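Local coordinates for protein translation initiation factor eIF2B subunit beta (Schizosaccharomyces pombe, PDB 5B04) that serves as a component of the eIF2B complex, which catalyses exchange of GDP for GTP on the gamma subunit of translation initiation factor eIF2, at residues T15-V19 with V48-T52; L22-K27 with T70-Q75; T41-M45 with C81-I85; L60-R65 with L89-R93. One frame throughout, in Å; residues are numbered along the deposited sequence.

Contact 1 (T15-V19 with V48-T52); sequences TYPAV and VISQT
Tyr16 reaches across to Thr52 with its phenol, and the bond between them shows how a buried polar pair can close a relay. Tyr16 OH donates to Thr52 OG1 at 2.5 Å, with the acceptor near the plane of the ring at its edge. The threonine hydroxyl passes the bond on to Val48 O, which it approaches from above the carbonyl plane. That oxygen also receives the backbone N of Thr52, 2.8 Å away. The packed side continues with Val48, whose CG1 lies obliquely 4.0 Å from Tyr16 CE1 and whose CG2 meets Val19 CG2 at 3.6 Å. Here, in the N-terminal helical domain characteristic of the eIF2B alpha, beta and delta subunits, the start of helix 17-27 is fastened to helix 34-51 near Val48, with Tyr16 as N-cap residue. Its CG stands anti to the carbonyl carbon (chi1 -59°), aiming the ring at Val48 and Thr52. A leucine in its place would probably leave Thr52 OG1 without its donor and the Val48 methyls less well covered. Toward solvent the contact thins: Gln51 and Pro17 lie exposed at the margin, near the backbone of Thr15 and Tyr16.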
loop_
_atom_site.group_PDB
_atom_site.type_symbol
_atom_site.label_atom_id
_atom_site.label_comp_id
_atom_site.label_asym_id
_atom_site.label_seq_id
_atom_site.Cartn_x
_atom_site.Cartn_y
_atom_site.Cartn_z
ATOM N N THR C 15 -54.488 -15.584 -15.803
ATOM C CA THR C 15 -54.571 -14.263 -15.195
ATOM C C THR C 15 -53.204 -13.581 -15.185
ATOM O O THR C 15 -53.120 -12.369 -15.342
ATOM C CB THR C 15 -55.121 -14.314 -13.752
ATOM O OG1 THR C 15 -54.339 -15.221 -12.966
ATOM C CG2 THR C 15 -56.578 -14.760 -13.744
ATOM N N TYR C 16 -52.134 -14.355 -15.008
ATOM C CA TYR C 16 -50.779 -13.794 -15.004
ATOM C C TYR C 16 -49.800 -14.595 -15.866
ATOM O O TYR C 16 -48.877 -15.216 -15.338
ATOM C CB TYR C 16 -50.233 -13.718 -13.573
ATOM C CG TYR C 16 -51.058 -12.886 -12.621
ATOM C CD1 TYR C 16 -51.551 -11.647 -12.997
ATOM C CD2 TYR C 16 -51.343 -13.342 -11.341
ATOM C CE1 TYR C 16 -52.308 -10.892 -12.136
ATOM C CE2 TYR C 16 -52.097 -12.588 -10.467
ATOM C CZ TYR C 16 -52.578 -11.364 -10.870
ATOM O OH TYR C 16 -53.331 -10.610 -10.001
ATOM N N PRO C 17 -49.974 -14.561 -17.197
ATOM C CA PRO C 17 -49.138 -15.386 -18.080
ATOM C C PRO C 17 -47.674 -14.967 -18.075
ATOM O O PRO C 17 -46.795 -15.794 -18.316
ATOM C CB PRO C 17 -49.766 -15.165 -19.459
ATOM C CG PRO C 17 -50.401 -13.823 -19.367
ATOM C CD PRO C 17 -50.905 -13.708 -17.956
ATOM N N ALA C 18 -47.426 -13.693 -17.797
ATOM C CA ALA C 18 -46.070 -13.165 -17.766
ATOM C C ALA C 18 -45.303 -13.681 -16.552
ATOM O O ALA C 18 -44.087 -13.860 -16.610
ATOM C CB ALA C 18 -46.097 -11.646 -17.772
ATOM N N VAL C 19 -46.017 -13.918 -15.456
ATOM C CA VAL C 19 -45.393 -14.406 -14.232
ATOM C C VAL C 19 -44.910 -15.843 -14.392
ATOM O O VAL C 19 -43.742 -16.141 -14.148
ATOM C CB VAL C 19 -46.355 -14.330 -13.034
ATOM C CG1 VAL C 19 -45.711 -14.936 -11.795
ATOM C CG2 VAL C 19 -46.757 -12.893 -12.777
ATOM N N VAL C 48 -48.977 -7.238 -14.705
ATOM C CA VAL C 48 -49.675 -7.766 -13.539
ATOM C C VAL C 48 -50.598 -6.694 -12.976
ATOM O O VAL C 48 -51.788 -6.931 -12.781
ATOM C CB VAL C 48 -48.697 -8.241 -12.446
ATOM C CG1 VAL C 48 -49.402 -8.345 -11.100
ATOM C CG2 VAL C 48 -48.084 -9.571 -12.831
ATOM N N ILE C 49 -50.041 -5.512 -12.729
ATOM C CA ILE C 49 -50.819 -4.363 -12.283
ATOM C C ILE C 49 -51.865 -4.002 -13.337
ATOM O O ILE C 49 -52.984 -3.601 -13.012
ATOM C CB ILE C 49 -49.908 -3.140 -12.010
ATOM C CG1 ILE C 49 -48.865 -3.468 -10.937
ATOM C CG2 ILE C 49 -50.730 -1.932 -11.584
ATOM C CD1 ILE C 49 -49.447 -3.809 -9.588
ATOM N N SER C 50 -51.495 -4.165 -14.601
ATOM C CA SER C 50 -52.385 -3.863 -15.720
ATOM C C SER C 50 -53.657 -4.707 -15.771
ATOM O O SER C 50 -54.674 -4.273 -16.302
ATOM C CB SER C 50 -51.622 -4.031 -17.035
ATOM O OG SER C 50 -52.427 -4.660 -18.018
ATOM N N GLN C 51 -53.598 -5.905 -15.206
ATOM C CA GLN C 51 -54.634 -6.904 -15.431
ATOM C C GLN C 51 -55.291 -7.354 -14.135
ATOM O O GLN C 51 -56.408 -7.864 -14.139
ATOM C CB GLN C 51 -54.027 -8.103 -16.150
ATOM C CG GLN C 51 -54.606 -8.404 -17.505
ATOM C CD GLN C 51 -54.429 -9.863 -17.849
ATOM O OE1 GLN C 51 -53.650 -10.559 -17.204
ATOM N NE2 GLN C 51 -55.146 -10.337 -18.861
ATOM N N THR C 52 -54.572 -7.172 -13.030
ATOM C CA THR C 52 -55.077 -7.499 -11.699
ATOM C C THR C 52 -56.144 -6.466 -11.367
ATOM O O THR C 52 -56.001 -5.296 -11.688
ATOM C CB THR C 52 -53.961 -7.404 -10.627
ATOM O OG1 THR C 52 -52.897 -8.299 -10.960
ATOM C CG2 THR C 52 -54.493 -7.755 -9.252
#

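Contact 2 (L22-K27 with T70-Q75); sequences LIADLK and TLVKAQ
Two helices of the N-terminal helical bundle, 17-27 and 57-74, lie side by side here and run in nearly the same direction, an example of close packing built round a small residue. The axes of the two segments come within 9.0 Å at an angle of 20°, and the nearest CA atoms are those of Lys27 and Ala74. The methyl of Ala74 points at the partner helix and sits between two side chains, 3.8 Å from Ile23 CG2 and 3.9 Å from Leu26 CB. One turn earlier Leu71 does the reaching. Its CG lies anti to the carbonyl carbon (chi1 -84°), which carries CD2 over to Leu22 CD2, 3.6 Å away, and against Ile23 CG1, the isoleucine and Leu71 meeting at a slant. Leu22 and Leu71 cross at about a right angle, as do Leu26 and Leu71, so Leu71 lies across both leucines of the partner helix. Ile23 extends its CD1 further, to Thr70, whose hydroxyl is bonded back to Val67 O in its own helix. Lys27 lays its CG 3.4 Å from Ala74 O, while its NZ leaves the interface to bond Asn300 O and Asn303 OD1 of the epsilon subunit, so this corner of the bundle also takes part in the assembly. At Gln75 the chemistry turns polar. Its side chain, bent at chi2, brings the amide to the backbone of helix 17-27, and NE2 donates to Leu26 O at 3.2 Å, with an N-H...O angle of 161° and the oxygen close to the plane of the glutamine amide.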
loop_
_atom_site.group_PDB
_atom_site.type_symbol
_atom_site.label_atom_id
_atom_site.label_comp_id
_atom_site.label_asym_id
_atom_site.label_seq_id
_atom_site.Cartn_x
_atom_site.Cartn_y
_atom_site.Cartn_z
ATOM N N LEU C 22 -42.045 -15.963 -16.737
ATOM C CA LEU C 22 -40.818 -15.431 -16.156
ATOM C C LEU C 22 -40.217 -16.414 -15.158
ATOM O O LEU C 22 -39.001 -16.591 -15.111
ATOM C CB LEU C 22 -41.074 -14.082 -15.478
ATOM C CG LEU C 22 -39.864 -13.444 -14.789
ATOM C CD1 LEU C 22 -38.703 -13.298 -15.761
ATOM C CD2 LEU C 22 -40.230 -12.096 -14.187
ATOM N N ILE C 23 -41.076 -17.045 -14.361
ATOM C CA ILE C 23 -40.638 -18.059 -13.408
ATOM C C ILE C 23 -39.899 -19.179 -14.134
ATOM O O ILE C 23 -38.851 -19.636 -13.684
ATOM C CB ILE C 23 -41.826 -18.649 -12.614
ATOM C CG1 ILE C 23 -42.436 -17.589 -11.696
ATOM C CG2 ILE C 23 -41.383 -19.838 -11.785
ATOM C CD1 ILE C 23 -43.585 -18.097 -10.852
ATOM N N ALA C 24 -40.444 -19.597 -15.271
ATOM C CA ALA C 24 -39.830 -20.645 -16.079
ATOM C C ALA C 24 -38.453 -20.224 -16.581
ATOM O O ALA C 24 -37.488 -20.984 -16.485
ATOM C CB ALA C 24 -40.732 -21.004 -17.249
ATOM N N ASP C 25 -38.366 -19.010 -17.112
ATOM C CA ASP C 25 -37.113 -18.506 -17.664
ATOM C C ASP C 25 -36.107 -18.135 -16.572
ATOM O O ASP C 25 -34.907 -18.055 -16.831
ATOM C CB ASP C 25 -37.383 -17.300 -18.568
ATOM C CG ASP C 25 -37.942 -17.696 -19.920
ATOM O OD1 ASP C 25 -37.519 -18.743 -20.454
ATOM O OD2 ASP C 25 -38.799 -16.958 -20.450
ATOM N N LEU C 26 -36.598 -17.910 -15.356
ATOM C CA LEU C 26 -35.721 -17.618 -14.224
ATOM C C LEU C 26 -35.070 -18.890 -13.692
ATOM O O LEU C 26 -33.899 -18.888 -13.313
ATOM C CB LEU C 26 -36.492 -16.921 -13.101
ATOM C CG LEU C 26 -36.637 -15.400 -13.188
ATOM C CD1 LEU C 26 -37.468 -14.876 -12.028
ATOM C CD2 LEU C 26 -35.270 -14.732 -13.213
ATOM N N LYS C 27 -35.839 -19.974 -13.665
ATOM C CA LYS C 27 -35.343 -21.257 -13.179
ATOM C C LYS C 27 -34.361 -21.875 -14.169
ATOM O O LYS C 27 -33.327 -22.415 -13.775
ATOM C CB LYS C 27 -36.509 -22.213 -12.918
ATOM C CG LYS C 27 -37.434 -21.772 -11.793
ATOM C CD LYS C 27 -38.843 -22.313 -11.992
ATOM C CE LYS C 27 -39.097 -23.561 -11.170
ATOM N NZ LYS C 27 -39.007 -23.296 -9.706
ATOM N N THR C 70 -43.045 -15.643 -5.412
ATOM C CA THR C 70 -42.740 -16.791 -6.261
ATOM C C THR C 70 -41.681 -16.454 -7.305
ATOM O O THR C 70 -40.924 -17.324 -7.734
ATOM C CB THR C 70 -43.996 -17.323 -6.972
ATOM O OG1 THR C 70 -44.598 -16.273 -7.740
ATOM C CG2 THR C 70 -44.995 -17.840 -5.954
ATOM N N LEU C 71 -41.634 -15.190 -7.715
ATOM C CA LEU C 71 -40.590 -14.731 -8.623
ATOM C C LEU C 71 -39.234 -14.769 -7.930
ATOM O O LEU C 71 -38.211 -15.041 -8.556
ATOM C CB LEU C 71 -40.884 -13.317 -9.126
ATOM C CG LEU C 71 -41.823 -13.204 -10.325
ATOM C CD1 LEU C 71 -41.839 -11.780 -10.845
ATOM C CD2 LEU C 71 -41.402 -14.167 -11.420
ATOM N N VAL C 72 -39.240 -14.494 -6.629
ATOM C CA VAL C 72 -38.025 -14.533 -5.827
ATOM C C VAL C 72 -37.491 -15.957 -5.706
ATOM O O VAL C 72 -36.305 -16.204 -5.924
ATOM C CB VAL C 72 -38.266 -13.957 -4.414
ATOM C CG1 VAL C 72 -37.169 -14.396 -3.454
ATOM C CG2 VAL C 72 -38.367 -12.441 -4.466
ATOM N N LYS C 73 -38.375 -16.892 -5.377
ATOM C CA LYS C 73 -37.965 -18.266 -5.104
ATOM C C LYS C 73 -37.718 -19.066 -6.381
ATOM O O LYS C 73 -37.266 -20.209 -6.326
ATOM C CB LYS C 73 -39.017 -18.963 -4.239
ATOM C CG LYS C 73 -39.556 -18.079 -3.127
ATOM C CD LYS C 73 -39.704 -18.823 -1.814
ATOM C CE LYS C 73 -40.341 -17.930 -0.759
ATOM N NZ LYS C 73 -41.703 -17.483 -1.167
ATOM N N ALA C 74 -38.014 -18.462 -7.528
ATOM C CA ALA C 74 -37.711 -19.085 -8.812
ATOM C C ALA C 74 -36.201 -19.151 -9.002
ATOM O O ALA C 74 -35.654 -20.179 -9.401
ATOM C CB ALA C 74 -38.365 -18.319 -9.949
ATOM N N GLN C 75 -35.538 -18.037 -8.708
ATOM C CA GLN C 75 -34.084 -17.956 -8.747
ATOM C C GLN C 75 -33.616 -16.981 -7.672
ATOM O O GLN C 75 -33.436 -15.792 -7.938
ATOM C CB GLN C 75 -33.598 -17.517 -10.129
ATOM C CG GLN C 75 -32.110 -17.710 -10.346
ATOM C CD GLN C 75 -31.677 -19.144 -10.127
ATOM O OE1 GLN C 75 -31.132 -19.485 -9.077
ATOM N NE2 GLN C 75 -31.919 -19.995 -11.118
#

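Contact 3 (T41-M45 with C81-I85); sequences TALVM and CGNII
Thr41 lays its methyl against Ile84 and Ile85, CG2 coming 4.0 Å from Ile84 CB and 3.9 Å from Ile85 CD1. This residue sits where helices 34-51 and 79-102 meet inside the N-terminal helical bundle, and it illustrates how one threonine can serve two chemistries at a buried helix crossing. The axes of the two segments approach to 9.7 Å with a crossing angle of -41°, and the neighbouring CA atoms are those of Thr41 with Cys81 and of Ala42 with Ile84. With CG2 anti to the backbone N, the hydroxyl lies beside that nitrogen (chi1 -69°) and bonds to Val37 O one turn back in its own helix. The same oxygen comes 3.2 Å from Cys81 SG, and the sulfur in turn rests on Leu71 of helix 57-74. A serine here would probably keep the hydroxyl's reach to Val37 but open a gap against Ile84 and Ile85 where the methyl had been. Ala42 adds a small contact, its CB meeting Ile84 CG2 at 3.8 Å, and Ile187 of helix 176-190 touches Ala42 as well. Every residue that touches here is buried, and no other subunit reaches either segment. One turn after Thr41, Met45, bent at chi2 and chi3, crosses Ile85 at about a right angle. Both Met45 CG and Met45 SD lie 3.8 Å from the terminal methyl, Ile85 CD1.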
loop_
_atom_site.group_PDB
_atom_site.type_symbol
_atom_site.label_atom_id
_atom_site.label_comp_id
_atom_site.label_asym_id
_atom_site.label_seq_id
_atom_site.Cartn_x
_atom_site.Cartn_y
_atom_site.Cartn_z
ATOM N N THR C 41 -38.518 -8.354 -14.725
ATOM C CA THR C 41 -39.366 -8.385 -13.538
ATOM C C THR C 41 -40.298 -7.178 -13.518
ATOM O O THR C 41 -41.498 -7.312 -13.272
ATOM C CB THR C 41 -38.529 -8.411 -12.243
ATOM O OG1 THR C 41 -37.859 -9.673 -12.131
ATOM C CG2 THR C 41 -39.416 -8.210 -11.024
ATOM N N ALA C 42 -39.740 -6.004 -13.793
ATOM C CA ALA C 42 -40.513 -4.766 -13.804
ATOM C C ALA C 42 -41.584 -4.788 -14.891
ATOM O O ALA C 42 -42.698 -4.306 -14.684
ATOM C CB ALA C 42 -39.592 -3.572 -13.992
ATOM N N LEU C 43 -41.241 -5.348 -16.047
ATOM C CA LEU C 43 -42.180 -5.456 -17.159
ATOM C C LEU C 43 -43.330 -6.402 -16.828
ATOM O O LEU C 43 -44.492 -6.096 -17.096
ATOM C CB LEU C 43 -41.465 -5.931 -18.424
ATOM C CG LEU C 43 -40.512 -4.938 -19.089
ATOM C CD1 LEU C 43 -39.783 -5.596 -20.249
ATOM C CD2 LEU C 43 -41.272 -3.711 -19.561
ATOM N N VAL C 44 -42.995 -7.555 -16.255
ATOM C CA VAL C 44 -43.999 -8.532 -15.851
ATOM C C VAL C 44 -44.932 -7.933 -14.805
ATOM O O VAL C 44 -46.149 -8.105 -14.875
ATOM C CB VAL C 44 -43.345 -9.818 -15.302
ATOM C CG1 VAL C 44 -44.354 -10.657 -14.533
ATOM C CG2 VAL C 44 -42.730 -10.623 -16.438
ATOM N N MET C 45 -44.356 -7.212 -13.848
ATOM C CA MET C 45 -45.142 -6.545 -12.816
ATOM C C MET C 45 -46.082 -5.505 -13.409
ATOM O O MET C 45 -47.155 -5.249 -12.867
ATOM C CB MET C 45 -44.226 -5.885 -11.785
ATOM C CG MET C 45 -43.565 -6.851 -10.815
ATOM S SD MET C 45 -44.740 -7.925 -9.969
ATOM C CE MET C 45 -44.555 -9.437 -10.910
ATOM N N CYS C 81 -34.357 -9.029 -8.852
ATOM C CA CYS C 81 -35.783 -9.312 -8.982
ATOM C C CYS C 81 -36.546 -8.830 -7.755
ATOM O O CYS C 81 -37.467 -8.021 -7.863
ATOM C CB CYS C 81 -36.021 -10.810 -9.184
ATOM S SG CYS C 81 -37.761 -11.279 -9.342
ATOM N N GLY C 82 -36.151 -9.334 -6.589
ATOM C CA GLY C 82 -36.790 -8.975 -5.338
ATOM C C GLY C 82 -36.717 -7.490 -5.045
ATOM O O GLY C 82 -37.627 -6.926 -4.439
ATOM N N ASN C 83 -35.630 -6.856 -5.476
ATOM C CA ASN C 83 -35.451 -5.423 -5.277
ATOM C C ASN C 83 -36.499 -4.612 -6.027
ATOM O O ASN C 83 -37.057 -3.656 -5.490
ATOM C CB ASN C 83 -34.049 -4.993 -5.710
ATOM C CG ASN C 83 -32.965 -5.553 -4.810
ATOM O OD1 ASN C 83 -33.235 -5.981 -3.687
ATOM N ND2 ASN C 83 -31.729 -5.547 -5.296
ATOM N N ILE C 84 -36.761 -4.999 -7.272
ATOM C CA ILE C 84 -37.783 -4.346 -8.082
ATOM C C ILE C 84 -39.154 -4.500 -7.428
ATOM O O ILE C 84 -39.946 -3.558 -7.397
ATOM C CB ILE C 84 -37.818 -4.916 -9.515
ATOM C CG1 ILE C 84 -36.500 -4.624 -10.234
ATOM C CG2 ILE C 84 -38.982 -4.333 -10.301
ATOM C CD1 ILE C 84 -36.132 -3.157 -10.263
ATOM N N ILE C 85 -39.417 -5.690 -6.896
ATOM C CA ILE C 85 -40.663 -5.958 -6.187
ATOM C C ILE C 85 -40.827 -5.013 -5.001
ATOM O O ILE C 85 -41.890 -4.423 -4.808
ATOM C CB ILE C 85 -40.730 -7.415 -5.682
ATOM C CG1 ILE C 85 -40.549 -8.398 -6.841
ATOM C CG2 ILE C 85 -42.045 -7.674 -4.962
ATOM C CD1 ILE C 85 -41.643 -8.325 -7.881
#

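Contact 4 (L60-R65 with L89-R93); sequences LIDTVR and LRLIR
Leu89 pushes CD2 against the flank of Val64, 3.8 Å from both Val64 CB and Val64 CG1, and the two side chains slide past each other in opposite directions. They lie within an antiparallel helical hairpin, formed by the consecutive helices 57-74 and 79-102, whose segment axes are 10.4 Å apart and run at 177° to each other. Beside this pair Leu60 CD2 packs obliquely on Ile92 CD1 at 3.8 Å. Ile61, with CG1 anti to the carbonyl carbon (chi1 -64°), sends CD1 across to the aliphatic part of Arg93, 3.9 Å from its CD. Further out, neighbouring helices back the apolar seam: Ile49 of helix 34-51 touches Leu60 and Val64, and Ile179 of helix 176-190 touches Ile92. Two arginines also converge on the acidic tail of the chain, where Arg93 makes salt bridges to Asp393 through NH1 and to Asp396 through NH2, while Arg65 adds a long, weak ion pair to Asp396. This shared carboxylate probably offsets the charge gathered there. The guanidinium planes stand 66° apart, and Arg65 NH2 lies in the plane of the Arg93 group at its edge, 3.5 Å from Arg93 NH2.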
loop_
_atom_site.group_PDB
_atom_site.type_symbol
_atom_site.label_atom_id
_atom_site.label_comp_id
_atom_site.label_asym_id
_atom_site.label_seq_id
_atom_site.Cartn_x
_atom_site.Cartn_y
_atom_site.Cartn_z
ATOM N N LEU C 60 -54.112 -5.286 -3.599
ATOM C CA LEU C 60 -52.972 -5.025 -4.479
ATOM C C LEU C 60 -51.678 -5.449 -3.824
ATOM O O LEU C 60 -50.906 -6.228 -4.383
ATOM C CB LEU C 60 -52.873 -3.544 -4.840
ATOM C CG LEU C 60 -51.854 -3.165 -5.914
ATOM C CD1 LEU C 60 -52.054 -4.002 -7.164
ATOM C CD2 LEU C 60 -51.946 -1.680 -6.239
ATOM N N ILE C 61 -51.450 -4.906 -2.634
ATOM C CA ILE C 61 -50.240 -5.165 -1.874
ATOM C C ILE C 61 -50.047 -6.660 -1.657
ATOM O O ILE C 61 -48.967 -7.188 -1.906
ATOM C CB ILE C 61 -50.273 -4.440 -0.519
ATOM C CG1 ILE C 61 -50.293 -2.924 -0.738
ATOM C CG2 ILE C 61 -49.078 -4.839 0.330
ATOM C CD1 ILE C 61 -50.241 -2.118 0.537
ATOM N N ASP C 62 -51.102 -7.338 -1.216
ATOM C CA ASP C 62 -51.047 -8.781 -1.006
ATOM C C ASP C 62 -50.799 -9.530 -2.312
ATOM O O ASP C 62 -50.099 -10.541 -2.328
ATOM C CB ASP C 62 -52.337 -9.282 -0.354
ATOM C CG ASP C 62 -52.418 -8.935 1.119
ATOM O OD1 ASP C 62 -51.798 -7.931 1.531
ATOM O OD2 ASP C 62 -53.101 -9.668 1.865
ATOM N N THR C 63 -51.374 -9.033 -3.403
ATOM C CA THR C 63 -51.191 -9.659 -4.708
ATOM C C THR C 63 -49.738 -9.557 -5.159
ATOM O O THR C 63 -49.090 -10.571 -5.417
ATOM C CB THR C 63 -52.096 -9.023 -5.783
ATOM O OG1 THR C 63 -53.435 -8.916 -5.286
ATOM C CG2 THR C 63 -52.093 -9.865 -7.050
ATOM N N VAL C 64 -49.234 -8.330 -5.242
ATOM C CA VAL C 64 -47.868 -8.081 -5.692
ATOM C C VAL C 64 -46.844 -8.747 -4.775
ATOM O O VAL C 64 -45.842 -9.289 -5.243
ATOM C CB VAL C 64 -47.572 -6.570 -5.772
ATOM C CG1 VAL C 64 -46.182 -6.328 -6.337
ATOM C CG2 VAL C 64 -48.618 -5.874 -6.626
ATOM N N ARG C 65 -47.104 -8.714 -3.471
ATOM C CA ARG C 65 -46.219 -9.350 -2.499
ATOM C C ARG C 65 -46.159 -10.859 -2.713
ATOM O O ARG C 65 -45.090 -11.465 -2.626
ATOM C CB ARG C 65 -46.674 -9.043 -1.071
ATOM C CG ARG C 65 -45.917 -9.802 0.002
ATOM C CD ARG C 65 -46.363 -9.390 1.394
ATOM N NE ARG C 65 -46.239 -7.951 1.606
ATOM C CZ ARG C 65 -46.170 -7.376 2.801
ATOM N NH1 ARG C 65 -46.205 -8.119 3.899
ATOM N NH2 ARG C 65 -46.059 -6.059 2.902
ATOM N N LEU C 89 -43.700 -2.086 -4.292
ATOM C CA LEU C 89 -44.502 -2.174 -3.076
ATOM C C LEU C 89 -44.492 -0.856 -2.304
ATOM O O LEU C 89 -45.523 -0.425 -1.790
ATOM C CB LEU C 89 -44.007 -3.312 -2.181
ATOM C CG LEU C 89 -44.363 -4.731 -2.628
ATOM C CD1 LEU C 89 -43.817 -5.755 -1.647
ATOM C CD2 LEU C 89 -45.869 -4.884 -2.783
ATOM N N ARG C 90 -43.327 -0.220 -2.222
ATOM C CA ARG C 90 -43.219 1.071 -1.551
ATOM C C ARG C 90 -43.833 2.163 -2.419
ATOM O O ARG C 90 -44.352 3.160 -1.912
ATOM C CB ARG C 90 -41.758 1.399 -1.227
ATOM C CG ARG C 90 -41.567 2.756 -0.564
ATOM C CD ARG C 90 -40.196 2.897 0.072
ATOM N NE ARG C 90 -39.985 4.244 0.591
ATOM C CZ ARG C 90 -39.242 4.530 1.655
ATOM N NH1 ARG C 90 -38.639 3.559 2.327
ATOM N NH2 ARG C 90 -39.107 5.788 2.053
ATOM N N LEU C 91 -43.770 1.963 -3.732
ATOM C CA LEU C 91 -44.409 2.860 -4.685
ATOM C C LEU C 91 -45.905 2.918 -4.401
ATOM O O LEU C 91 -46.495 3.993 -4.350
ATOM C CB LEU C 91 -44.149 2.389 -6.119
ATOM C CG LEU C 91 -44.300 3.340 -7.311
ATOM C CD1 LEU C 91 -43.682 2.689 -8.534
ATOM C CD2 LEU C 91 -45.749 3.709 -7.593
ATOM N N ILE C 92 -46.525 1.774 -4.231
ATOM C CA ILE C 92 -47.920 1.788 -3.897
ATOM C C ILE C 92 -48.234 2.378 -2.536
ATOM O O ILE C 92 -49.068 3.254 -2.439
ATOM C CB ILE C 92 -48.437 0.359 -3.922
ATOM C CG1 ILE C 92 -48.207 -0.241 -5.295
ATOM C CG2 ILE C 92 -49.904 0.318 -3.586
ATOM C CD1 ILE C 92 -48.300 -1.739 -5.299
ATOM N N ARG C 93 -47.534 1.949 -1.499
ATOM C CA ARG C 93 -47.934 2.340 -0.166
ATOM C C ARG C 93 -47.795 3.815 -0.008
ATOM O O ARG C 93 -48.690 4.485 0.465
ATOM C CB ARG C 93 -47.064 1.665 0.873
ATOM C CG ARG C 93 -46.894 0.179 0.677
ATOM C CD ARG C 93 -46.961 -0.532 2.011
ATOM N NE ARG C 93 -46.246 -1.799 2.032
ATOM C CZ ARG C 93 -45.058 -1.998 1.481
ATOM N NH1 ARG C 93 -44.449 -1.017 0.846
ATOM N NH2 ARG C 93 -44.476 -3.184 1.559
#

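All four contacts tie together the same N-terminal helices, each pairing a different two of 17-27, 34-51, 57-74 and 79-102. Contact 3 lies deepest, its centre about 12 Å from the chain's centre, and its touching residues are all buried; contact 2 is also buried, whereas contacts 1 and 4 are partly buried and lie farther out. Their chemistry follows: aliphatic and sulfur packing in contact 3, leucine crossings with one amide bond in contact 2, a hydroxyl relay in contact 1, and charge at the margin of contact 4. Leu71 joins contact 2 to contact 3 through Met45, and contact 1 meets contact 4 where Tyr16 OH packs on Thr63 CG2.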